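Local coordinates for protein separin (Saccharomyces cerevisiae, PDB 5U1T) that cleaves the cohesin subunit MCD1/SCC1 at the onset of anaphase as a caspase-like cysteine protease, held inactive by securin during most of the cell cycle, at residues F405-H408 against S409-L412; I419-V422 against L423-D427. All coordinates share one frame; numbering follows the deposited sequence.

Contact 1: residues F405-H408 against S409-L412; sequences FKSH and SFLL
Ser409 brings its CB within 3.4 Å of Ser407 OG, in the first turn of a helix that starts just after Ser407. Phe410, next along, meets two residues of the preceding loop. Its backbone N donates to Ser407 OG over 3.0 Å, and the N-H...O angle of 169° makes this a nearly straight bond. Ser407 sits at the N-cap position, right before the helix; its OG, opposite its own backbone N (chi1 158°), is turned to the Phe410 amide. This cap follows a Schellman motif that closes the previous helix: Lys406, with positive phi, is its C-prime residue, and Ser407 N bonds back to Ser402 O. The Phe410 ring offers its face to the edge of Phe405 in an offset edge-to-face pair, with planes at 66°. CD2 of Phe405 comes 3.5 Å from CE2 of Phe410. Leu411 N makes only a weak bond to Ser407 O, while its side chain packs on Ser402 and Ile454. Leu412 N donates to His408 O over 2.8 Å, an i to i+4 bond of the helix. Its CD1 lies obliquely to the imidazole, 3.4 Å from His408 ND1, and NE2 of that ring makes a weak hydrogen bond to Lys450 O.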
ATOM      1  N   PHE A 405     -44.099  24.925  20.516  1.00 72.94           N
ATOM      2  CA  PHE A 405     -44.418  26.343  20.370  1.00 77.08           C
ATOM      3  C   PHE A 405     -43.664  26.920  19.194  1.00 74.01           C
ATOM      4  O   PHE A 405     -43.930  28.033  18.746  1.00 75.23           O
ATOM      5  CB  PHE A 405     -44.065  27.131  21.633  1.00 74.87           C
ATOM      6  CG  PHE A 405     -44.821  26.702  22.845  1.00 76.13           C
ATOM      7  CD1 PHE A 405     -46.025  26.035  22.728  1.00 78.88           C
ATOM      8  CD2 PHE A 405     -44.327  26.971  24.109  1.00 74.41           C
ATOM      9  CE1 PHE A 405     -46.726  25.644  23.850  1.00 82.75           C
ATOM     10  CE2 PHE A 405     -45.022  26.584  25.230  1.00 74.75           C
ATOM     11  CZ  PHE A 405     -46.226  25.919  25.101  1.00 79.94           C
ATOM     12  N   LYS A 406     -42.711  26.150  18.704  1.00 74.84           N
ATOM     13  CA  LYS A 406     -41.801  26.637  17.691  1.00 75.50           C
ATOM     14  C   LYS A 406     -41.148  27.949  18.148  1.00 72.86           C
ATOM     15  O   LYS A 406     -41.173  28.939  17.422  1.00 71.22           O
ATOM     16  CB  LYS A 406     -42.529  26.828  16.353  1.00 76.43           C
ATOM     17  CG  LYS A 406     -43.304  25.594  15.886  1.00 77.26           C
ATOM     18  CD  LYS A 406     -43.593  25.620  14.381  1.00 81.21           C
ATOM     19  CE  LYS A 406     -44.448  24.429  13.960  1.00 84.37           C
ATOM     20  NZ  LYS A 406     -45.763  24.402  14.702  1.00 90.04           N
ATOM     21  N   SER A 407     -40.528  27.933  19.329  1.00 67.41           N
ATOM     22  CA  SER A 407     -39.979  29.142  19.933  1.00 64.77           C
ATOM     23  C   SER A 407     -38.495  29.082  20.176  1.00 67.44           C
ATOM     24  O   SER A 407     -38.026  28.240  20.928  1.00 64.17           O
ATOM     25  CB  SER A 407     -40.656  29.430  21.270  1.00 69.98           C
ATOM     26  OG  SER A 407     -39.830  30.265  22.073  1.00 68.46           O
ATOM     27  N   HIS A 408     -37.752  30.009  19.588  1.00 62.11           N
ATOM     28  CA  HIS A 408     -36.338  30.107  19.904  1.00 59.07           C
ATOM     29  C   HIS A 408     -36.103  30.514  21.364  1.00 64.86           C
ATOM     30  O   HIS A 408     -35.056  30.185  21.939  1.00 66.74           O
ATOM     31  CB  HIS A 408     -35.641  31.095  18.977  1.00 57.57           C
ATOM     32  CG  HIS A 408     -34.151  30.958  18.973  1.00 67.15           C
ATOM     33  ND1 HIS A 408     -33.307  31.956  19.406  1.00 61.60           N
ATOM     34  CD2 HIS A 408     -33.355  29.930  18.595  1.00 66.03           C
ATOM     35  CE1 HIS A 408     -32.055  31.558  19.287  1.00 58.48           C
ATOM     36  NE2 HIS A 408     -32.057  30.334  18.795  1.00 66.86           N
ATOM     37  N   SER A 409     -37.060  31.228  21.958  1.00 62.02           N
ATOM     38  CA  SER A 409     -36.916  31.674  23.336  1.00 60.81           C
ATOM     39  C   SER A 409     -36.850  30.502  24.296  1.00 63.65           C
ATOM     40  O   SER A 409     -35.959  30.437  25.143  1.00 63.85           O
ATOM     41  CB  SER A 409     -38.055  32.602  23.730  1.00 66.98           C
ATOM     42  OG  SER A 409     -37.976  33.802  22.991  1.00 75.63           O
ATOM     43  N   PHE A 410     -37.779  29.564  24.161  1.00 68.34           N
ATOM     44  CA  PHE A 410     -37.723  28.353  24.975  1.00 68.39           C
ATOM     45  C   PHE A 410     -36.441  27.550  24.754  1.00 64.70           C
ATOM     46  O   PHE A 410     -35.892  26.987  25.699  1.00 63.05           O
ATOM     47  CB  PHE A 410     -38.941  27.477  24.708  1.00 69.49           C
ATOM     48  CG  PHE A 410     -40.119  27.838  25.534  1.00 69.72           C
ATOM     49  CD1 PHE A 410     -40.279  27.297  26.803  1.00 73.64           C
ATOM     50  CD2 PHE A 410     -41.062  28.741  25.064  1.00 71.40           C
ATOM     51  CE1 PHE A 410     -41.378  27.639  27.586  1.00 80.14           C
ATOM     52  CE2 PHE A 410     -42.168  29.092  25.841  1.00 71.01           C
ATOM     53  CZ  PHE A 410     -42.326  28.543  27.106  1.00 75.71           C
ATOM     54  N   LEU A 411     -35.959  27.507  23.516  1.00 66.45           N
ATOM     55  CA  LEU A 411     -34.777  26.713  23.208  1.00 63.95           C
ATOM     56  C   LEU A 411     -33.561  27.359  23.841  1.00 63.14           C
ATOM     57  O   LEU A 411     -32.724  26.672  24.425  1.00 59.32           O
ATOM     58  CB  LEU A 411     -34.577  26.559  21.697  1.00 62.03           C
ATOM     59  CG  LEU A 411     -33.409  25.661  21.295  1.00 58.55           C
ATOM     60  CD1 LEU A 411     -33.632  24.268  21.851  1.00 56.79           C
ATOM     61  CD2 LEU A 411     -33.233  25.620  19.785  1.00 60.07           C
ATOM     62  N   LEU A 412     -33.461  28.682  23.730  1.00 60.69           N
ATOM     63  CA  LEU A 412     -32.391  29.395  24.415  1.00 58.87           C
ATOM     64  C   LEU A 412     -32.504  29.137  25.912  1.00 59.52           C
ATOM     65  O   LEU A 412     -31.499  28.910  26.586  1.00 64.46           O
ATOM     66  CB  LEU A 412     -32.432  30.890  24.113  1.00 61.04           C
ATOM     67  CG  LEU A 412     -31.793  31.322  22.792  1.00 65.22           C
ATOM     68  CD1 LEU A 412     -32.148  32.761  22.466  1.00 63.17           C
ATOM     69  CD2 LEU A 412     -30.294  31.143  22.845  1.00 59.72           C
TER

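Contact 2: residues I419-V422 against L423-D427; sequences ISNV and LISND
Asn421 and Ser425, one helical turn apart, are joined twice. Ser425 OG donates to Asn421 OD1 over 2.7 Å, approaching at a C=O...O angle of 159° and only slightly tilted from the amide plane. Beside it, Ser425 N donates to Asn421 O, with the N-H...O angle at 168°, so both oxygens of the asparagine are engaged by the same serine. The side-chain bond depends on how the amide is placed: with CG opposite the backbone N (chi1 179°), CB itself points away from the following turn, yet OD1 reaches forward along the helix to the Ser425 hydroxyl. An alanine here would keep the backbone bond but would probably leave Ser425 OG without this acceptor and its hydroxyl freer to turn.

On another side of the helix, Ile419 and Leu423 lie alongside each other and point the same way, CG2 of Ile419 4.2 Å from CD1 of Leu423. This apolar pair faces inward: Ile419 packs on Leu107 and Phe438, and Leu423 on Phe108, while Val422 meets Thr434 of helix 431-444.

Behind the side chains, regular i to i+4 bonds hold the spacing: Leu423 N to Ile419 O, Ile424 N to Ser420 O and, closing the series, Asn426 N to Val422 O, each 2.9 Å long. Ser420 OG turns back to bond Asn416 O. Asn426 is the first residue to leave helical geometry, and its positive phi carries the chain off toward Asp427 while its side chain touches Thr123 and Leu465. A final helical turn followed by an asparagine in the left-handed conformation is a common way to end an alpha helix, as here at the close of helix 408-425.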
ATOM      1  N   ILE A 419     -26.630  24.071  30.370  1.00 58.27           N
ATOM      2  CA  ILE A 419     -25.342  24.613  30.786  1.00 58.58           C
ATOM      3  C   ILE A 419     -25.263  24.834  32.290  1.00 61.50           C
ATOM      4  O   ILE A 419     -24.251  24.517  32.926  1.00 63.79           O
ATOM      5  CB  ILE A 419     -25.044  25.936  30.085  1.00 58.01           C
ATOM      6  CG1 ILE A 419     -24.752  25.690  28.605  1.00 67.01           C
ATOM      7  CG2 ILE A 419     -23.872  26.633  30.748  1.00 51.46           C
ATOM      8  CD1 ILE A 419     -23.602  24.722  28.352  1.00 60.17           C
ATOM      9  N   SER A 420     -26.332  25.371  32.859  1.00 62.41           N
ATOM     10  CA  SER A 420     -26.362  25.605  34.288  1.00 59.28           C
ATOM     11  C   SER A 420     -26.019  24.328  35.026  1.00 58.89           C
ATOM     12  O   SER A 420     -25.059  24.296  35.791  1.00 64.17           O
ATOM     13  CB  SER A 420     -27.722  26.144  34.745  1.00 62.67           C
ATOM     14  OG  SER A 420     -27.826  27.527  34.452  1.00 63.71           O
ATOM     15  N   ASN A 421     -26.795  23.303  34.748  1.00 64.07           N
ATOM     16  CA  ASN A 421     -26.641  21.985  35.313  1.00 69.75           C
ATOM     17  C   ASN A 421     -25.230  21.462  35.187  1.00 67.98           C
ATOM     18  O   ASN A 421     -24.683  20.864  36.090  1.00 64.68           O
ATOM     19  CB  ASN A 421     -27.560  21.053  34.557  1.00 65.95           C
ATOM     20  CG  ASN A 421     -27.469  19.652  35.044  1.00 66.80           C
ATOM     21  OD1 ASN A 421     -26.743  19.366  35.964  1.00 78.43           O
ATOM     22  ND2 ASN A 421     -28.200  18.773  34.432  1.00 68.27           N
ATOM     23  N   VAL A 422     -24.664  21.668  34.025  1.00 62.09           N
ATOM     24  CA  VAL A 422     -23.306  21.247  33.749  1.00 57.60           C
ATOM     25  C   VAL A 422     -22.371  21.911  34.750  1.00 58.40           C
ATOM     26  O   VAL A 422     -21.542  21.249  35.368  1.00 62.57           O
ATOM     27  CB  VAL A 422     -22.853  21.599  32.331  1.00 61.82           C
ATOM     28  CG1 VAL A 422     -21.370  21.381  32.209  1.00 49.75           C
ATOM     29  CG2 VAL A 422     -23.603  20.766  31.301  1.00 59.22           C
ATOM     30  N   LEU A 423     -22.513  23.227  34.913  1.00 65.97           N
ATOM     31  CA  LEU A 423     -21.626  23.982  35.787  1.00 56.85           C
ATOM     32  C   LEU A 423     -21.807  23.551  37.230  1.00 60.81           C
ATOM     33  O   LEU A 423     -20.851  23.458  38.002  1.00 62.42           O
ATOM     34  CB  LEU A 423     -21.882  25.462  35.627  1.00 59.93           C
ATOM     35  CG  LEU A 423     -21.281  26.014  34.345  1.00 63.59           C
ATOM     36  CD1 LEU A 423     -21.613  27.494  34.166  1.00 64.37           C
ATOM     37  CD2 LEU A 423     -19.789  25.804  34.382  1.00 59.49           C
ATOM     38  N   ILE A 424     -23.049  23.257  37.575  1.00 66.03           N
ATOM     39  CA  ILE A 424     -23.389  22.827  38.914  1.00 68.82           C
ATOM     40  C   ILE A 424     -22.976  21.380  39.174  1.00 65.35           C
ATOM     41  O   ILE A 424     -22.383  21.104  40.210  1.00 65.61           O
ATOM     42  CB  ILE A 424     -24.899  22.985  39.181  1.00 73.91           C
ATOM     43  CG1 ILE A 424     -25.319  24.448  39.001  1.00 69.48           C
ATOM     44  CG2 ILE A 424     -25.242  22.496  40.570  1.00 68.62           C
ATOM     45  CD1 ILE A 424     -26.668  24.755  39.589  1.00 62.69           C
ATOM     46  N   SER A 425     -23.299  20.464  38.255  1.00 70.12           N
ATOM     47  CA  SER A 425     -22.910  19.047  38.396  1.00 68.49           C
ATOM     48  C   SER A 425     -21.401  18.861  38.429  1.00 66.12           C
ATOM     49  O   SER A 425     -20.892  18.009  39.156  1.00 67.46           O
ATOM     50  CB  SER A 425     -23.475  18.186  37.265  1.00 69.62           C
ATOM     51  OG  SER A 425     -24.873  17.997  37.389  1.00 67.86           O
ATOM     52  N   ASN A 426     -20.697  19.643  37.615  1.00 67.47           N
ATOM     53  CA  ASN A 426     -19.241  19.687  37.653  1.00 67.49           C
ATOM     54  C   ASN A 426     -18.633  18.320  37.392  1.00 69.13           C
ATOM     55  O   ASN A 426     -17.711  17.894  38.083  1.00 77.26           O
ATOM     56  CB  ASN A 426     -18.771  20.225  39.010  1.00 61.02           C
ATOM     57  CG  ASN A 426     -17.311  20.645  39.010  1.00 67.47           C
ATOM     58  OD1 ASN A 426     -16.777  21.027  40.054  1.00 68.52           O
ATOM     59  ND2 ASN A 426     -16.658  20.581  37.843  1.00 63.33           N
ATOM     60  N   ASP A 427     -19.166  17.605  36.421  1.00 74.65           N
ATOM     61  CA  ASP A 427     -18.586  16.310  36.119  1.00 82.68           C
ATOM     62  C   ASP A 427     -18.110  16.302  34.678  1.00 85.69           C
ATOM     63  O   ASP A 427     -18.890  16.005  33.772  1.00 83.94           O
ATOM     64  CB  ASP A 427     -19.590  15.191  36.367  1.00 82.87           C
ATOM     65  CG  ASP A 427     -18.957  13.985  37.018  1.00 87.32           C
ATOM     66  OD1 ASP A 427     -17.955  13.437  36.475  1.00 83.35           O
ATOM     67  OD2 ASP A 427     -19.467  13.609  38.097  1.00 90.48           O
TER

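In the fold
The two contacts come in series along the chain and share helix 408-425: contact 1 covers its start and the loop from helix 388-404, contact 2 its end. Their centres are 22 Å apart and their nearest atoms about 8 Å, so they do not touch and are joined through the intervening helix. Both pack on loops, those at 419-427 including the one holding Leu107 and Phe108, but the neighbouring helices differ: 365-384, 388-404 and 448-458 at 405-412, and 431-444 at 419-427. Both belong to the all-helical part of separase, away from Cys1497, the probable catalytic residue, and between them they contain the two ends of this helix.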